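TSC1 N-terminal domain (Chaetomium thermophilum, PDB 7A0M) probably binds phosphoinositides of the lysosomal membrane, as the N-terminal part of TSC1, and so brings the TSC complex to the lysosome, where it controls mTORC1. Local coordinates at residues R91-W96 with I142-R147; S116-T121 with T174-A179; L148-M153 with N193-R198. All coordinates share one frame; numbering follows the deposited sequence.

Contact 1: R91-W96 with I142-R147; sequences RTFQWW and IPWLNR
Phe93 and Trp144 come together between two helix segments, 91-96 and 142-147, that run parallel at 2° with their axes 11.6 Å apart, a spacing wide enough for large aromatic side chains to fill. Trp144 reaches farthest across. Its CB does not aim directly at helix 89-105, but with CG beside the backbone N (chi1 -55°) the indole swings over, offering one face to Phe93 and its CE3-CZ3 rim to Trp96. Phe93 meets this ring edge-on in a T-shaped (edge-to-face) pair, with planes at 71° and centroids of the Phe93 ring and the Trp144 six-membered ring 4.6 Å apart. The atom that presses in is Phe93 CD1, which sits over the centre of the indole and only 3.3 Å from Trp144 CE2. Phe93 CB also lies close, 3.6 Å from Trp144 CZ2, so the flank of the side chain packs as well as its ring. At the far end of the phenyl ring, CZ touches Pro143 CB at 4.1 Å, in the first turn of helix 142-153.

The contact joins alternate members of a run of helices, since helix 113-125 comes between them in the chain, an arrangement familiar from all-helical solenoids. Trp96, one turn on from Phe93, is tilted against the same indole: Trp144 CZ3 stands over one face of the Trp96 ring, 3.7 Å from CG, and the two rings meet obliquely, their planes well inclined. The three rings form one aromatic cluster, continued by Phe141 and Phe180 around Trp144 and by Phe117 stacked on Trp96. The indole nitrogen of buried Trp96 hydrogen-bonds to Thr121 OG1 on helix 113-125. Beyond the rings, partly exposed Arg147 turns back to helix 89-105, its guanidinium group salt-bridged to Asp97 through NE and to Asp101 through NH1.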
loop_
_atom_site.group_PDB
_atom_site.type_symbol
_atom_site.label_atom_id
_atom_site.label_comp_id
_atom_site.label_asym_id
_atom_site.label_seq_id
_atom_site.Cartn_x
_atom_site.Cartn_y
_atom_site.Cartn_z
ATOM N N ARG B 91 8.620 -13.602 -57.651
ATOM C CA ARG B 91 7.804 -13.003 -58.704
ATOM C C ARG B 91 6.653 -12.204 -58.115
ATOM O O ARG B 91 6.292 -11.140 -58.632
ATOM C CB ARG B 91 7.248 -14.100 -59.623
ATOM C CG ARG B 91 8.313 -14.885 -60.375
ATOM C CD ARG B 91 9.193 -13.951 -61.201
ATOM N NE ARG B 91 10.259 -14.642 -61.933
ATOM C CZ ARG B 91 11.094 -14.058 -62.794
ATOM N NH1 ARG B 91 11.006 -12.763 -63.071
ATOM N NH2 ARG B 91 12.047 -14.767 -63.378
ATOM N N THR B 92 6.073 -12.704 -57.028
ATOM C CA THR B 92 4.981 -12.003 -56.370
ATOM C C THR B 92 5.472 -10.731 -55.692
ATOM O O THR B 92 4.805 -9.691 -55.750
ATOM C CB THR B 92 4.309 -12.940 -55.372
ATOM O OG1 THR B 92 3.835 -14.103 -56.064
ATOM C CG2 THR B 92 3.143 -12.257 -54.704
ATOM N N PHE B 93 6.637 -10.796 -55.041
ATOM C CA PHE B 93 7.202 -9.606 -54.414
ATOM C C PHE B 93 7.553 -8.549 -55.453
ATOM O O PHE B 93 7.320 -7.357 -55.234
ATOM C CB PHE B 93 8.434 -9.977 -53.590
ATOM C CG PHE B 93 9.144 -8.792 -52.995
ATOM C CD1 PHE B 93 8.655 -8.179 -51.854
ATOM C CD2 PHE B 93 10.296 -8.289 -53.577
ATOM C CE1 PHE B 93 9.301 -7.089 -51.301
ATOM C CE2 PHE B 93 10.947 -7.197 -53.029
ATOM C CZ PHE B 93 10.448 -6.597 -51.889
ATOM N N GLN B 94 8.121 -8.969 -56.587
ATOM C CA GLN B 94 8.465 -8.026 -57.646
ATOM C C GLN B 94 7.246 -7.251 -58.123
ATOM O O GLN B 94 7.337 -6.055 -58.421
ATOM C CB GLN B 94 9.108 -8.779 -58.807
ATOM C CG GLN B 94 10.509 -9.276 -58.519
ATOM C CD GLN B 94 11.004 -10.251 -59.569
ATOM O OE1 GLN B 94 10.491 -10.294 -60.688
ATOM N NE2 GLN B 94 11.991 -11.059 -59.201
ATOM N N TRP B 95 6.090 -7.912 -58.194
ATOM C CA TRP B 95 4.880 -7.220 -58.616
ATOM C C TRP B 95 4.334 -6.346 -57.493
ATOM O O TRP B 95 3.925 -5.205 -57.733
ATOM C CB TRP B 95 3.836 -8.231 -59.083
ATOM C CG TRP B 95 4.050 -8.678 -60.495
ATOM C CD1 TRP B 95 4.482 -9.905 -60.908
ATOM C CD2 TRP B 95 3.879 -7.893 -61.681
ATOM N NE1 TRP B 95 4.571 -9.939 -62.278
ATOM C CE2 TRP B 95 4.208 -8.715 -62.777
ATOM C CE3 TRP B 95 3.472 -6.577 -61.923
ATOM C CZ2 TRP B 95 4.143 -8.265 -64.093
ATOM C CZ3 TRP B 95 3.408 -6.133 -63.231
ATOM C CH2 TRP B 95 3.741 -6.975 -64.299
ATOM N N TRP B 96 4.312 -6.875 -56.267
ATOM C CA TRP B 96 3.919 -6.075 -55.112
ATOM C C TRP B 96 4.830 -4.861 -54.959
ATOM O O TRP B 96 4.358 -3.745 -54.714
ATOM C CB TRP B 96 3.921 -6.955 -53.861
ATOM C CG TRP B 96 3.392 -6.299 -52.619
ATOM C CD1 TRP B 96 2.144 -6.448 -52.084
ATOM C CD2 TRP B 96 4.120 -5.466 -51.707
ATOM N NE1 TRP B 96 2.034 -5.718 -50.925
ATOM C CE2 TRP B 96 3.236 -5.112 -50.667
ATOM C CE3 TRP B 96 5.427 -4.971 -51.679
ATOM C CZ2 TRP B 96 3.617 -4.285 -49.613
ATOM C CZ3 TRP B 96 5.803 -4.150 -50.630
ATOM C CH2 TRP B 96 4.901 -3.816 -49.612
ATOM N N ILE B 142 11.520 -8.689 -43.988
ATOM C CA ILE B 142 12.156 -7.377 -43.825
ATOM C C ILE B 142 12.102 -6.530 -45.095
ATOM O O ILE B 142 11.752 -5.341 -45.000
ATOM C CB ILE B 142 13.588 -7.552 -43.290
ATOM C CG1 ILE B 142 13.561 -8.004 -41.828
ATOM C CG2 ILE B 142 14.377 -6.265 -43.432
ATOM C CD1 ILE B 142 14.920 -8.009 -41.164
ATOM N N PRO B 143 12.426 -7.047 -46.290
ATOM C CA PRO B 143 12.362 -6.185 -47.485
ATOM C C PRO B 143 10.970 -5.654 -47.766
ATOM O O PRO B 143 10.830 -4.540 -48.288
ATOM C CB PRO B 143 12.856 -7.106 -48.609
ATOM C CG PRO B 143 12.583 -8.480 -48.113
ATOM C CD PRO B 143 12.875 -8.406 -46.646
ATOM N N TRP B 144 9.935 -6.426 -47.433
ATOM C CA TRP B 144 8.570 -5.924 -47.510
ATOM C C TRP B 144 8.382 -4.784 -46.519
ATOM O O TRP B 144 7.861 -3.716 -46.859
ATOM C CB TRP B 144 7.598 -7.060 -47.180
ATOM C CG TRP B 144 7.753 -8.308 -48.008
ATOM C CD1 TRP B 144 8.672 -9.296 -47.803
ATOM C CD2 TRP B 144 6.890 -8.782 -49.056
ATOM N NE1 TRP B 144 8.493 -10.310 -48.708
ATOM C CE2 TRP B 144 7.400 -10.028 -49.482
ATOM C CE3 TRP B 144 5.762 -8.262 -49.699
ATOM C CZ2 TRP B 144 6.821 -10.758 -50.518
ATOM C CZ3 TRP B 144 5.187 -8.993 -50.730
ATOM C CH2 TRP B 144 5.719 -10.227 -51.128
ATOM N N LEU B 145 8.812 -5.011 -45.275
ATOM C CA LEU B 145 8.644 -4.036 -44.202
ATOM C C LEU B 145 9.433 -2.756 -44.461
ATOM O O LEU B 145 8.924 -1.651 -44.239
ATOM C CB LEU B 145 9.065 -4.676 -42.881
ATOM C CG LEU B 145 8.082 -5.708 -42.329
ATOM C CD1 LEU B 145 8.786 -6.680 -41.401
ATOM C CD2 LEU B 145 6.945 -5.011 -41.604
ATOM N N ASN B 146 10.684 -2.884 -44.919
ATOM C CA ASN B 146 11.510 -1.701 -45.145
ATOM C C ASN B 146 10.890 -0.781 -46.186
ATOM O O ASN B 146 10.922 0.447 -46.037
ATOM C CB ASN B 146 12.924 -2.102 -45.567
ATOM C CG ASN B 146 13.743 -2.652 -44.418
ATOM O OD1 ASN B 146 13.438 -2.414 -43.250
ATOM N ND2 ASN B 146 14.810 -3.369 -44.748
ATOM N N ARG B 147 10.327 -1.353 -47.252
ATOM C CA ARG B 147 9.617 -0.540 -48.233
ATOM C C ARG B 147 8.428 0.170 -47.601
ATOM O O ARG B 147 8.203 1.361 -47.843
ATOM C CB ARG B 147 9.170 -1.413 -49.404
ATOM C CG ARG B 147 10.231 -1.587 -50.475
ATOM C CD ARG B 147 10.210 -0.416 -51.438
ATOM N NE ARG B 147 9.335 -0.674 -52.577
ATOM C CZ ARG B 147 8.673 0.266 -53.242
ATOM N NH1 ARG B 147 8.770 1.534 -52.873
ATOM N NH2 ARG B 147 7.904 -0.064 -54.271
#

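Contact 2: S116-T121 with T174-A179; sequences SFMDFT and TDALLA
Met118, present as selenomethionine, spans the gap from helix 113-125 to Asp175, Ala176 and Ala179 on helix 168-183. The two segments are nearly parallel, at 5°, with axes 10.5 Å apart and Met118 level with Ala176. With CG anti to the backbone N (chi1 -173°), the chain heads across the interface and then bends at chi2 (60°), which brings selenium and methyl against the backbone of the facing helix. This is the close-packed part. Met118 CE lies 3.5 Å from Asp175 O, a carbonyl already taken by the helical bond from Ala179 N, and 4.0 Å from Ala179 CB one turn further on. Asp175 crosses Met118 at about a right angle, its CB 3.9 Å from Met118 CE. Selenium rests beside the small Ala176, with Met118 SE 4.2 Å from Ala176 CB. Ala176 is buried, and its methyl also packs on Leu148 of helix 142-153.

Packing is looser around this single bridge. Asp175 is partly exposed, at the margin of the contact. Thr121, one turn beyond Met118, faces helix 168-183, but its CG2 comes no nearer than 4.5 Å to Ala176 CB. Its OG1 donates to Phe117 O at 2.9 Å; that carbonyl also accepts Thr121 N, the two donors arriving from opposite faces of its plane. The same hydroxyl oxygen also bonds Trp96 NE1 of helix 89-105, so both its bonds lead away from helix 168-183. What joins these alternate helices is a flexible, apolar chain laid on alanine methyls and peptide backbone, a contact that depends on shape and close fit, without directional bonds.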
loop_
_atom_site.group_PDB
_atom_site.type_symbol
_atom_site.label_atom_id
_atom_site.label_comp_id
_atom_site.label_asym_id
_atom_site.label_seq_id
_atom_site.Cartn_x
_atom_site.Cartn_y
_atom_site.Cartn_z
ATOM N N SER B 116 -8.142 -3.147 -52.739
ATOM C CA SER B 116 -7.713 -4.262 -53.579
ATOM C C SER B 116 -6.248 -4.600 -53.342
ATOM O O SER B 116 -5.875 -5.778 -53.284
ATOM C CB SER B 116 -7.955 -3.939 -55.053
ATOM O OG SER B 116 -7.573 -5.022 -55.882
ATOM N N PHE B 117 -5.399 -3.579 -53.207
ATOM C CA PHE B 117 -3.989 -3.832 -52.931
ATOM C C PHE B 117 -3.790 -4.386 -51.527
ATOM O O PHE B 117 -2.867 -5.177 -51.299
ATOM C CB PHE B 117 -3.176 -2.553 -53.118
ATOM C CG PHE B 117 -1.698 -2.740 -52.933
ATOM C CD1 PHE B 117 -0.927 -3.300 -53.938
ATOM C CD2 PHE B 117 -1.079 -2.354 -51.755
ATOM C CE1 PHE B 117 0.435 -3.473 -53.771
ATOM C CE2 PHE B 117 0.282 -2.525 -51.583
ATOM C CZ PHE B 117 1.039 -3.085 -52.592
HETATM N N MSE B 118 -4.636 -3.987 -50.583
HETATM C CA MSE B 118 -4.563 -4.501 -49.224
HETATM C C MSE B 118 -4.967 -5.969 -49.190
HETATM O O MSE B 118 -4.315 -6.788 -48.541
HETATM C CB MSE B 118 -5.454 -3.688 -48.285
HETATM C CG MSE B 118 -5.292 -4.066 -46.826
HETATM SE SE MSE B 118 -3.461 -3.788 -46.220
HETATM C CE MSE B 118 -3.378 -5.174 -44.853
ATOM N N ASP B 119 -6.051 -6.298 -49.895
ATOM C CA ASP B 119 -6.472 -7.692 -49.991
ATOM C C ASP B 119 -5.438 -8.526 -50.736
ATOM O O ASP B 119 -5.205 -9.689 -50.387
ATOM C CB ASP B 119 -7.838 -7.785 -50.669
ATOM C CG ASP B 119 -8.951 -7.219 -49.810
ATOM O OD1 ASP B 119 -8.899 -7.401 -48.576
ATOM O OD2 ASP B 119 -9.879 -6.595 -50.367
ATOM N N PHE B 120 -4.810 -7.951 -51.766
ATOM C CA PHE B 120 -3.686 -8.624 -52.413
ATOM C C PHE B 120 -2.566 -8.889 -51.417
ATOM O O PHE B 120 -1.971 -9.972 -51.414
ATOM C CB PHE B 120 -3.178 -7.789 -53.588
ATOM C CG PHE B 120 -2.026 -8.416 -54.327
ATOM C CD1 PHE B 120 -2.073 -9.744 -54.718
ATOM C CD2 PHE B 120 -0.902 -7.669 -54.642
ATOM C CE1 PHE B 120 -1.016 -10.319 -55.400
ATOM C CE2 PHE B 120 0.156 -8.238 -55.325
ATOM C CZ PHE B 120 0.099 -9.564 -55.705
ATOM N N THR B 121 -2.269 -7.909 -50.560
ATOM C CA THR B 121 -1.257 -8.103 -49.528
ATOM C C THR B 121 -1.671 -9.201 -48.553
ATOM O O THR B 121 -0.850 -10.041 -48.167
ATOM C CB THR B 121 -1.015 -6.789 -48.786
ATOM O OG1 THR B 121 -0.545 -5.798 -49.708
ATOM C CG2 THR B 121 0.010 -6.978 -47.683
ATOM N N THR B 174 -0.217 1.555 -42.716
ATOM C CA THR B 174 -0.349 1.081 -41.341
ATOM C C THR B 174 -0.866 -0.353 -41.298
ATOM O O THR B 174 -0.277 -1.215 -40.635
ATOM C CB THR B 174 -1.271 2.006 -40.547
ATOM O OG1 THR B 174 -0.735 3.334 -40.551
ATOM C CG2 THR B 174 -1.403 1.522 -39.110
ATOM N N ASP B 175 -1.977 -0.625 -41.990
ATOM C CA ASP B 175 -2.556 -1.965 -41.957
ATOM C C ASP B 175 -1.601 -3.000 -42.539
ATOM O O ASP B 175 -1.536 -4.135 -42.054
ATOM C CB ASP B 175 -3.887 -1.986 -42.712
ATOM C CG ASP B 175 -4.952 -1.142 -42.039
ATOM O OD1 ASP B 175 -4.656 -0.529 -40.992
ATOM O OD2 ASP B 175 -6.088 -1.091 -42.557
ATOM N N ALA B 176 -0.851 -2.630 -43.580
ATOM C CA ALA B 176 0.115 -3.562 -44.152
ATOM C C ALA B 176 1.279 -3.803 -43.199
ATOM O O ALA B 176 1.711 -4.947 -43.017
ATOM C CB ALA B 176 0.616 -3.048 -45.500
ATOM N N LEU B 177 1.799 -2.740 -42.579
ATOM C CA LEU B 177 2.870 -2.908 -41.600
ATOM C C LEU B 177 2.414 -3.771 -40.432
ATOM O O LEU B 177 3.164 -4.630 -39.955
ATOM C CB LEU B 177 3.352 -1.545 -41.101
ATOM C CG LEU B 177 4.374 -0.803 -41.963
ATOM C CD1 LEU B 177 4.466 0.656 -41.547
ATOM C CD2 LEU B 177 5.731 -1.475 -41.849
ATOM N N LEU B 178 1.189 -3.551 -39.952
ATOM C CA LEU B 178 0.662 -4.375 -38.869
ATOM C C LEU B 178 0.413 -5.805 -39.335
ATOM O O LEU B 178 0.631 -6.757 -38.578
ATOM C CB LEU B 178 -0.619 -3.752 -38.317
ATOM C CG LEU B 178 -0.420 -2.490 -37.473
ATOM C CD1 LEU B 178 -1.733 -2.038 -36.854
ATOM C CD2 LEU B 178 0.634 -2.717 -36.402
ATOM N N ALA B 179 -0.047 -5.976 -40.577
ATOM C CA ALA B 179 -0.266 -7.319 -41.107
ATOM C C ALA B 179 1.052 -8.063 -41.277
ATOM O O ALA B 179 1.169 -9.234 -40.898
ATOM C CB ALA B 179 -1.021 -7.247 -42.434
#

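Contact 3: L148-M153 with N193-R198; sequences LLVRWM and NAFVLR
Phe195 of helix 185-196 drives its side chain into the last turns of helix 142-153, where Leu149, Val150 and Met153 receive it. Its CB starts beside the methyl of Met153 (a selenomethionine), 3.7 Å from CE, and CG lies close to the same methyl. Leu149 and Met153 lie on the same side of the ring plane. Ring atoms CD2 and CE2 each sit 3.6 Å from Met153 CG, while CD1 approaches Leu149 CD1 at 4.0 Å and CE1 presses on Leu149 CB at 3.5 Å. The tip, CZ, ends on Val150 CG2, 3.6 Å away, at the ring edge and in its plane. Because Met153 bends at chi2 (-81°), its chain curls along the ring: SE lies 4.9 Å from the centroid of the Phe195 ring, 44° off the normal, an oblique Met-aromatic contact. Burial falls off from Leu149, in the interior, to Val150, exposed at the surface. Helix 199-214 closes in on this joint, with Leu208 against Leu149 and Ser204 against Met153, while Leu148 carries helix 142-153 onto helices 168-183 and 89-105.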
loop_
_atom_site.group_PDB
_atom_site.type_symbol
_atom_site.label_atom_id
_atom_site.label_comp_id
_atom_site.label_asym_id
_atom_site.label_seq_id
_atom_site.Cartn_x
_atom_site.Cartn_y
_atom_site.Cartn_z
ATOM N N LEU B 148 7.662 -0.545 -46.777
ATOM C CA LEU B 148 6.540 0.076 -46.081
ATOM C C LEU B 148 7.016 1.094 -45.054
ATOM O O LEU B 148 6.414 2.164 -44.908
ATOM C CB LEU B 148 5.694 -1.002 -45.407
ATOM C CG LEU B 148 4.986 -2.013 -46.308
ATOM C CD1 LEU B 148 4.181 -2.982 -45.467
ATOM C CD2 LEU B 148 4.084 -1.293 -47.301
ATOM N N LEU B 149 8.091 0.774 -44.327
ATOM C CA LEU B 149 8.587 1.667 -43.284
ATOM C C LEU B 149 9.058 2.994 -43.863
ATOM O O LEU B 149 8.670 4.063 -43.380
ATOM C CB LEU B 149 9.716 0.994 -42.507
ATOM C CG LEU B 149 9.278 -0.013 -41.448
ATOM C CD1 LEU B 149 10.472 -0.777 -40.913
ATOM C CD2 LEU B 149 8.549 0.698 -40.327
ATOM N N VAL B 150 9.903 2.944 -44.895
ATOM C CA VAL B 150 10.440 4.173 -45.478
ATOM C C VAL B 150 9.311 5.090 -45.937
ATOM O O VAL B 150 9.340 6.303 -45.700
ATOM C CB VAL B 150 11.405 3.838 -46.631
ATOM C CG1 VAL B 150 11.467 4.985 -47.635
ATOM C CG2 VAL B 150 12.793 3.537 -46.091
ATOM N N ARG B 151 8.296 4.531 -46.581
ATOM C CA ARG B 151 7.158 5.345 -46.995
ATOM C C ARG B 151 6.320 5.822 -45.811
ATOM O O ARG B 151 5.702 6.893 -45.878
ATOM C CB ARG B 151 6.344 4.556 -48.008
ATOM C CG ARG B 151 7.256 4.171 -49.150
ATOM C CD ARG B 151 6.796 4.736 -50.454
ATOM N NE ARG B 151 7.628 4.247 -51.543
ATOM C CZ ARG B 151 8.852 4.713 -51.774
ATOM N NH1 ARG B 151 9.354 5.662 -50.994
ATOM N NH2 ARG B 151 9.564 4.260 -52.793
ATOM N N TRP B 152 6.257 5.034 -44.741
ATOM C CA TRP B 152 5.500 5.447 -43.570
ATOM C C TRP B 152 6.198 6.558 -42.795
ATOM O O TRP B 152 5.527 7.310 -42.082
ATOM C CB TRP B 152 5.253 4.245 -42.660
ATOM C CG TRP B 152 4.282 4.518 -41.566
ATOM C CD1 TRP B 152 2.926 4.413 -41.631
ATOM C CD2 TRP B 152 4.591 4.938 -40.233
ATOM N NE1 TRP B 152 2.367 4.746 -40.422
ATOM C CE2 TRP B 152 3.370 5.072 -39.546
ATOM C CE3 TRP B 152 5.782 5.215 -39.554
ATOM C CZ2 TRP B 152 3.303 5.470 -38.213
ATOM C CZ3 TRP B 152 5.715 5.609 -38.232
ATOM C CH2 TRP B 152 4.484 5.734 -37.575
HETATM N N MSE B 153 7.517 6.688 -42.927
HETATM C CA MSE B 153 8.268 7.706 -42.189
HETATM C C MSE B 153 8.328 9.038 -42.938
HETATM O O MSE B 153 8.681 10.071 -42.364
HETATM C CB MSE B 153 9.688 7.216 -41.895
HETATM C CG MSE B 153 9.755 5.954 -41.047
HETATM SE SE MSE B 153 9.541 6.274 -39.134
HETATM C CE MSE B 153 9.569 4.424 -38.517
ATOM N N ASN B 193 14.177 -1.317 -35.780
ATOM C CA ASN B 193 15.352 -0.897 -35.022
ATOM C C ASN B 193 16.231 0.061 -35.816
ATOM O O ASN B 193 16.859 0.953 -35.233
ATOM C CB ASN B 193 16.158 -2.121 -34.587
ATOM C CG ASN B 193 17.382 -1.755 -33.769
ATOM O OD1 ASN B 193 17.277 -1.427 -32.586
ATOM N ND2 ASN B 193 18.550 -1.811 -34.395
ATOM N N ALA B 194 16.299 -0.111 -37.139
ATOM C CA ALA B 194 17.089 0.798 -37.965
ATOM C C ALA B 194 16.567 2.227 -37.876
ATOM O O ALA B 194 17.352 3.181 -37.840
ATOM C CB ALA B 194 17.095 0.318 -39.416
ATOM N N PHE B 195 15.244 2.396 -37.838
ATOM C CA PHE B 195 14.661 3.726 -37.719
ATOM C C PHE B 195 14.716 4.268 -36.296
ATOM O O PHE B 195 14.673 5.490 -36.112
ATOM C CB PHE B 195 13.216 3.718 -38.222
ATOM C CG PHE B 195 13.093 3.527 -39.708
ATOM C CD1 PHE B 195 13.059 2.258 -40.262
ATOM C CD2 PHE B 195 13.010 4.623 -40.552
ATOM C CE1 PHE B 195 12.949 2.088 -41.631
ATOM C CE2 PHE B 195 12.896 4.459 -41.920
ATOM C CZ PHE B 195 12.865 3.189 -42.459
ATOM N N VAL B 196 14.803 3.394 -35.292
ATOM C CA VAL B 196 14.984 3.865 -33.922
ATOM C C VAL B 196 16.376 4.455 -33.739
ATOM O O VAL B 196 16.558 5.411 -32.974
ATOM C CB VAL B 196 14.713 2.720 -32.928
ATOM C CG1 VAL B 196 14.945 3.180 -31.496
ATOM C CG2 VAL B 196 13.293 2.207 -33.094
ATOM N N LEU B 197 17.374 3.919 -34.446
ATOM C CA LEU B 197 18.737 4.421 -34.318
ATOM C C LEU B 197 18.909 5.806 -34.926
ATOM O O LEU B 197 19.880 6.496 -34.595
ATOM C CB LEU B 197 19.724 3.445 -34.959
ATOM C CG LEU B 197 19.886 2.098 -34.253
ATOM C CD1 LEU B 197 20.727 1.149 -35.091
ATOM C CD2 LEU B 197 20.505 2.296 -32.879
ATOM N N ARG B 198 18.003 6.228 -35.803
ATOM C CA ARG B 198 18.054 7.566 -36.375
ATOM C C ARG B 198 17.253 8.525 -35.504
ATOM O O ARG B 198 16.077 8.277 -35.215
ATOM C CB ARG B 198 17.520 7.570 -37.808
ATOM C CG ARG B 198 18.436 6.898 -38.823
ATOM C CD ARG B 198 19.754 7.649 -39.005
ATOM N NE ARG B 198 20.833 7.097 -38.187
ATOM C CZ ARG B 198 21.402 7.727 -37.164
ATOM N NH1 ARG B 198 21.004 8.946 -36.826
ATOM N NH2 ARG B 198 22.374 7.139 -36.481
#

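Overall arrangement
Contacts 1, 2 and 3 lie close together in a run of consecutive helices in an elongated, strand-free chain. Contacts 1 and 3 share helix 142-153 and lie in series, their centres about 16 Å apart. Contact 2 interlocks with both along the sequence, its centre about 12 Å from that of contact 1 and 18 Å from that of contact 3. Contacts 1 and 2 each join alternate parallel helices, 89-105 to 142-153 and 113-125 to 168-183, and meet at Trp96 and Thr121; Leu148 and Leu177 link contacts 2 and 3. Contact 3 extends the run to helix 185-196. The interleaving ties successive helices into a body consistent with a helical solenoid.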